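Local coordinates for RNA-dependent RNA Polymerase (Bombyx mori cytoplasmic polyhedrosis virus, PDB 6TZ0), which catalyses RNA-templated RNA synthesis, making plus strands in transcription and complementary minus strands in genome replication for this double-stranded RNA virus, at residues Leu542-Val548 / Ala710-Ser716; Leu678-Glu684 / Ile720-Gln724. All blocks are in the same frame, centred on the assembly; numbering follows the deposited sequence.

In the fold
Both interactions belong to the palm of the polymerase, and their segments alternate along the chain. Interaction 1 joins neighbouring strands within the catalytic sheet, mainly by backbone hydrogen bonds. Interaction 2 has none across it; strand 720-722 packs on strand 682-684 through side chains. Strands 541-548 and 682-687 are neighbours in the sheet, with S544 bonded to E684 between them. S545 OG also bonds V721 N, tying the two contacts together. Strand 711-716 is an outermost strand of the sheet in this chain, and T712, A713 and E714 are exposed. Interaction 2 is buried around M683 and less so around D681. Both carry magnesium-binding residues: D547 and V548 in the first, D680 and D681 in the second.

Interaction 1: Leu542-Val548 / Ala710-Ser716; sequences LLSSIDV and ATTAELS
Segments 542-548 and 710-716 pair as antiparallel strands in two short ladders with a looser stretch between; L543/S716 and D547/T712 are the hydrogen-bonded pairs, S544/L715 and V548/T711 the non-hydrogen-bonded ones. L543 N donates to S716 O at 2.7 Å, and S716 N returns a bond to L543 O. D547 and T712 also exchange two bonds; T712 N reaches D547 O at 2.9 Å. In the middle, S545 N donates to E714 O at 3.2 Å, and no bond returns across this pair.

I546 packs beside this break. Its CG1 is anti to the backbone N (chi1 -180°), and CD1 reaches over the partner backbone to lie 3.4 Å from T712 O. The same methyl is 3.7 Å from T711 CB, and A713 CB borders it. At one end, L542 CD2 meets L715 CD1 at 4.0 Å, the two side chains crossing at a slant. At the other, V548 CG2 lies 4.0 Å from T711 CG2. The hydroxyl of S545 bonds V721 N, and that of S716 bonds S719. Helix 690-705 covers T711 and L715, while strand 682-687 lies against I546 and V548.

E714 extends alongside S545, with CG beside S545 O. Its OE2 stays 5.0 Å from D547 OD2, without contact. D547 and V548 bind magnesium in this polymerase. D547 and D552 are the two aspartates of the DX4D pattern of palm motif A. The two bonds with T712 hold the D547 backbone in the strand that carries it to the metal site, where the nearby E714 carboxylate would probably add to the negative potential.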
loop_
_atom_site.group_PDB
_atom_site.type_symbol
_atom_site.label_atom_id
_atom_site.label_comp_id
_atom_site.label_asym_id
_atom_site.label_seq_id
_atom_site.Cartn_x
_atom_site.Cartn_y
_atom_site.Cartn_z
ATOM N N LEU A 542 -23.455 -8.208 -22.881
ATOM C CA LEU A 542 -23.021 -9.245 -21.957
ATOM C C LEU A 542 -22.031 -8.642 -20.974
ATOM O O LEU A 542 -20.975 -8.145 -21.376
ATOM C CB LEU A 542 -22.384 -10.418 -22.691
ATOM C CG LEU A 542 -21.939 -11.527 -21.742
ATOM C CD1 LEU A 542 -23.133 -12.110 -21.027
ATOM C CD2 LEU A 542 -21.182 -12.608 -22.465
ATOM N N LEU A 543 -22.371 -8.692 -19.698
ATOM C CA LEU A 543 -21.564 -8.103 -18.645
ATOM C C LEU A 543 -20.665 -9.176 -18.051
ATOM O O LEU A 543 -21.064 -10.337 -17.942
ATOM C CB LEU A 543 -22.473 -7.500 -17.578
ATOM C CG LEU A 543 -23.413 -6.436 -18.147
ATOM C CD1 LEU A 543 -24.431 -5.995 -17.133
ATOM C CD2 LEU A 543 -22.646 -5.235 -18.656
ATOM N N SER A 544 -19.444 -8.796 -17.685
ATOM C CA SER A 544 -18.481 -9.756 -17.151
ATOM C C SER A 544 -17.693 -9.111 -16.021
ATOM O O SER A 544 -16.825 -8.270 -16.267
ATOM C CB SER A 544 -17.543 -10.264 -18.242
ATOM O OG SER A 544 -16.608 -11.189 -17.721
ATOM N N SER A 545 -17.993 -9.511 -14.788
ATOM C CA SER A 545 -17.197 -9.126 -13.625
ATOM C C SER A 545 -16.247 -10.267 -13.274
ATOM O O SER A 545 -16.366 -10.917 -12.241
ATOM C CB SER A 545 -18.100 -8.780 -12.448
ATOM O OG SER A 545 -18.942 -7.691 -12.749
ATOM N N ILE A 546 -15.298 -10.507 -14.179
ATOM C CA ILE A 546 -14.362 -11.616 -14.028
ATOM C C ILE A 546 -13.443 -11.362 -12.836
ATOM O O ILE A 546 -12.935 -10.250 -12.639
ATOM C CB ILE A 546 -13.591 -11.839 -15.343
ATOM C CG1 ILE A 546 -12.604 -13.002 -15.237
ATOM C CG2 ILE A 546 -12.955 -10.564 -15.865
ATOM C CD1 ILE A 546 -13.268 -14.323 -15.111
ATOM N N ASP A 547 -13.281 -12.381 -11.996
ATOM C CA ASP A 547 -12.581 -12.254 -10.724
ATOM C C ASP A 547 -11.401 -13.212 -10.709
ATOM O O ASP A 547 -11.572 -14.415 -10.931
ATOM C CB ASP A 547 -13.523 -12.550 -9.557
ATOM C CG ASP A 547 -12.964 -12.107 -8.219
ATOM O OD1 ASP A 547 -11.858 -11.529 -8.176
ATOM O OD2 ASP A 547 -13.637 -12.344 -7.197
ATOM N N VAL A 548 -10.216 -12.682 -10.429
ATOM C CA VAL A 548 -9.003 -13.478 -10.297
ATOM C C VAL A 548 -8.754 -13.704 -8.816
ATOM O O VAL A 548 -8.476 -12.755 -8.074
ATOM C CB VAL A 548 -7.801 -12.788 -10.956
ATOM C CG1 VAL A 548 -6.556 -13.632 -10.775
ATOM C CG2 VAL A 548 -8.078 -12.519 -12.421
ATOM N N ALA A 710 -6.013 -18.281 -11.687
ATOM C CA ALA A 710 -7.289 -18.965 -11.563
ATOM C C ALA A 710 -8.395 -17.923 -11.553
ATOM O O ALA A 710 -8.303 -16.920 -10.839
ATOM C CB ALA A 710 -7.337 -19.815 -10.297
ATOM N N THR A 711 -9.424 -18.145 -12.360
ATOM C CA THR A 711 -10.497 -17.178 -12.527
ATOM C C THR A 711 -11.836 -17.820 -12.205
ATOM O O THR A 711 -12.088 -18.973 -12.567
ATOM C CB THR A 711 -10.541 -16.616 -13.957
ATOM O OG1 THR A 711 -10.753 -17.685 -14.887
ATOM C CG2 THR A 711 -9.252 -15.891 -14.301
ATOM N N THR A 712 -12.687 -17.069 -11.517
ATOM C CA THR A 712 -14.097 -17.397 -11.388
ATOM C C THR A 712 -14.867 -16.456 -12.303
ATOM O O THR A 712 -14.720 -15.234 -12.207
ATOM C CB THR A 712 -14.579 -17.263 -9.945
ATOM O OG1 THR A 712 -13.811 -18.127 -9.100
ATOM C CG2 THR A 712 -16.041 -17.654 -9.843
ATOM N N ALA A 713 -15.669 -17.022 -13.195
ATOM C CA ALA A 713 -16.350 -16.256 -14.233
ATOM C C ALA A 713 -17.792 -16.009 -13.816
ATOM O O ALA A 713 -18.672 -16.830 -14.081
ATOM C CB ALA A 713 -16.287 -16.990 -15.568
ATOM N N GLU A 714 -18.042 -14.875 -13.179
ATOM C CA GLU A 714 -19.408 -14.426 -12.941
ATOM C C GLU A 714 -19.751 -13.425 -14.044
ATOM O O GLU A 714 -19.331 -12.265 -14.026
ATOM C CB GLU A 714 -19.601 -13.898 -11.514
ATOM C CG GLU A 714 -18.644 -12.835 -10.997
ATOM C CD GLU A 714 -18.915 -12.464 -9.553
ATOM O OE1 GLU A 714 -19.817 -13.074 -8.942
ATOM O OE2 GLU A 714 -18.230 -11.558 -9.033
ATOM N N LEU A 715 -20.482 -13.906 -15.038
ATOM C CA LEU A 715 -20.837 -13.121 -16.205
ATOM C C LEU A 715 -22.346 -13.153 -16.375
ATOM O O LEU A 715 -22.962 -14.221 -16.336
ATOM C CB LEU A 715 -20.100 -13.621 -17.457
ATOM C CG LEU A 715 -20.332 -14.956 -18.159
ATOM C CD1 LEU A 715 -19.726 -14.887 -19.529
ATOM C CD2 LEU A 715 -19.721 -16.118 -17.399
ATOM N N SER A 716 -22.937 -11.977 -16.533
ATOM C CA SER A 716 -24.373 -11.799 -16.443
ATOM C C SER A 716 -24.871 -10.960 -17.605
ATOM O O SER A 716 -24.104 -10.319 -18.324
ATOM C CB SER A 716 -24.769 -11.126 -15.125
ATOM O OG SER A 716 -24.262 -9.809 -15.057
#

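Interaction 2: Leu678-Glu684 / Ile720-Gln724; sequences LGDDIME and IVLLQ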
loop_
_atom_site.group_PDB
_atom_site.type_symbol
_atom_site.label_atom_id
_atom_site.label_comp_id
_atom_site.label_asym_id
_atom_site.label_seq_id
_atom_site.Cartn_x
_atom_site.Cartn_y
_atom_site.Cartn_z
ATOM N N LEU A 678 -8.496 -1.821 -12.135
ATOM C CA LEU A 678 -7.758 -1.124 -11.085
ATOM C C LEU A 678 -6.858 -2.092 -10.308
ATOM O O LEU A 678 -6.509 -1.834 -9.155
ATOM C CB LEU A 678 -8.728 -0.375 -10.161
ATOM C CG LEU A 678 -8.193 0.832 -9.378
ATOM C CD1 LEU A 678 -7.724 1.845 -10.365
ATOM C CD2 LEU A 678 -9.219 1.446 -8.469
ATOM N N GLY A 679 -6.468 -3.207 -10.912
ATOM C CA GLY A 679 -5.592 -4.144 -10.241
ATOM C C GLY A 679 -6.442 -5.127 -9.477
ATOM O O GLY A 679 -7.123 -4.730 -8.528
ATOM N N ASP A 680 -6.464 -6.383 -9.932
ATOM C CA ASP A 680 -7.239 -7.527 -9.447
ATOM C C ASP A 680 -8.747 -7.364 -9.693
ATOM O O ASP A 680 -9.504 -8.314 -9.470
ATOM C CB ASP A 680 -6.979 -7.825 -7.957
ATOM C CG ASP A 680 -7.232 -9.275 -7.589
ATOM O OD1 ASP A 680 -7.481 -10.085 -8.499
ATOM O OD2 ASP A 680 -7.194 -9.599 -6.386
ATOM N N ASP A 681 -9.206 -6.213 -10.185
ATOM C CA ASP A 681 -10.601 -5.979 -10.549
ATOM C C ASP A 681 -10.677 -5.687 -12.036
ATOM O O ASP A 681 -10.256 -4.617 -12.479
ATOM C CB ASP A 681 -11.207 -4.817 -9.765
ATOM C CG ASP A 681 -11.651 -5.211 -8.387
ATOM O OD1 ASP A 681 -12.061 -6.376 -8.201
ATOM O OD2 ASP A 681 -11.603 -4.352 -7.484
ATOM N N ILE A 682 -11.233 -6.618 -12.798
ATOM C CA ILE A 682 -11.456 -6.444 -14.225
ATOM C C ILE A 682 -12.959 -6.329 -14.429
ATOM O O ILE A 682 -13.734 -7.036 -13.776
ATOM C CB ILE A 682 -10.876 -7.612 -15.052
ATOM C CG1 ILE A 682 -9.425 -7.905 -14.688
ATOM C CG2 ILE A 682 -10.938 -7.328 -16.542
ATOM C CD1 ILE A 682 -9.253 -9.087 -13.753
ATOM N N MET A 683 -13.375 -5.426 -15.311
ATOM C CA MET A 683 -14.784 -5.269 -15.664
ATOM C C MET A 683 -14.908 -5.236 -17.182
ATOM O O MET A 683 -14.624 -4.212 -17.800
ATOM C CB MET A 683 -15.357 -4.005 -15.048
ATOM C CG MET A 683 -16.819 -3.825 -15.320
ATOM S SD MET A 683 -17.479 -2.312 -14.630
ATOM C CE MET A 683 -16.827 -1.112 -15.774
ATOM N N GLU A 684 -15.354 -6.332 -17.779
ATOM C CA GLU A 684 -15.471 -6.447 -19.225
ATOM C C GLU A 684 -16.921 -6.297 -19.657
ATOM O O GLU A 684 -17.825 -6.874 -19.050
ATOM C CB GLU A 684 -14.930 -7.792 -19.699
ATOM C CG GLU A 684 -13.451 -7.952 -19.483
ATOM C CD GLU A 684 -12.969 -9.331 -19.839
ATOM O OE1 GLU A 684 -13.817 -10.212 -20.084
ATOM O OE2 GLU A 684 -11.742 -9.544 -19.880
ATOM N N ILE A 720 -23.468 -5.965 -12.887
ATOM C CA ILE A 720 -22.046 -5.696 -13.059
ATOM C C ILE A 720 -21.481 -5.189 -11.733
ATOM O O ILE A 720 -22.172 -4.510 -10.969
ATOM C CB ILE A 720 -21.821 -4.710 -14.234
ATOM C CG1 ILE A 720 -20.361 -4.676 -14.673
ATOM C CG2 ILE A 720 -22.370 -3.310 -13.948
ATOM C CD1 ILE A 720 -19.920 -5.922 -15.359
ATOM N N VAL A 721 -20.243 -5.576 -11.429
ATOM C CA VAL A 721 -19.583 -5.239 -10.170
ATOM C C VAL A 721 -18.242 -4.597 -10.488
ATOM O O VAL A 721 -17.451 -5.157 -11.251
ATOM C CB VAL A 721 -19.349 -6.474 -9.275
ATOM C CG1 VAL A 721 -18.815 -6.051 -7.924
ATOM C CG2 VAL A 721 -20.590 -7.320 -9.119
ATOM N N LEU A 722 -17.971 -3.443 -9.886
ATOM C CA LEU A 722 -16.624 -2.896 -9.918
ATOM C C LEU A 722 -16.397 -2.080 -8.658
ATOM O O LEU A 722 -17.214 -1.213 -8.335
ATOM C CB LEU A 722 -16.389 -2.028 -11.156
ATOM C CG LEU A 722 -14.949 -1.552 -11.340
ATOM C CD1 LEU A 722 -14.045 -2.747 -11.538
ATOM C CD2 LEU A 722 -14.843 -0.601 -12.504
ATOM N N LEU A 723 -15.287 -2.376 -7.968
ATOM C CA LEU A 723 -14.821 -1.657 -6.775
ATOM C C LEU A 723 -15.853 -1.685 -5.652
ATOM O O LEU A 723 -16.086 -0.676 -4.985
ATOM C CB LEU A 723 -14.417 -0.222 -7.111
ATOM C CG LEU A 723 -13.233 -0.108 -8.064
ATOM C CD1 LEU A 723 -12.969 1.342 -8.420
ATOM C CD2 LEU A 723 -12.019 -0.750 -7.445
ATOM N N GLN A 724 -16.460 -2.862 -5.453
ATOM C CA GLN A 724 -17.506 -3.119 -4.455
ATOM C C GLN A 724 -18.703 -2.183 -4.612
ATOM O O GLN A 724 -19.307 -1.750 -3.633
ATOM C CB GLN A 724 -16.955 -3.064 -3.027
ATOM C CG GLN A 724 -15.910 -4.121 -2.732
ATOM C CD GLN A 724 -16.443 -5.532 -2.877
ATOM O OE1 GLN A 724 -17.587 -5.820 -2.532
ATOM N NE2 GLN A 724 -15.605 -6.425 -3.386
#
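M683 meets I720 and L722 at the centre of this contact. Its CG lies 3.7 Å from I720 CG1, and the sulfur is 3.7 Å from L722 CB. The M683 side chain crosses both partners at about a right angle. It leaves the strand extended, with CG anti to the backbone N (chi1 -177°), then bends at chi3 (75°). The bend leaves the terminal CE 3.9 Å from L722 CD2. L722 CD1 sits between M683 CB and D681 CB, 3.9 Å from D681 CB.

Further toward the turn, L678 and L723 meet by their methyls, CD2 to CD2 at 3.7 Å, with the side chains again at about a right angle. L723 CD2 also lies 3.6 Å from D681 OD2. This is a van der Waals contact of a methyl with one oxygen of a metal-binding carboxylate.

The sequence G679-D680-D681 is the GDD signature, motif C of the RNA-dependent RNA polymerase palm, at the turn between strands 672-677 and 682-687. D680 and D681 bind magnesium in this polymerase. D680 takes no part in the packing on 720-724; it lies on the V548 side, while D681 faces L722 and L723. The axes of strands 682-684 and 720-722 are 7.2 Å apart, and no hydrogen bond joins the two segments.

In the next shell, M532 of helix 530-535 packs against M683, I720 and L722 together, and K676 of strand 672-677 touches both M683 and L722. I720 also lies on L543 and S545 of strand 541-548.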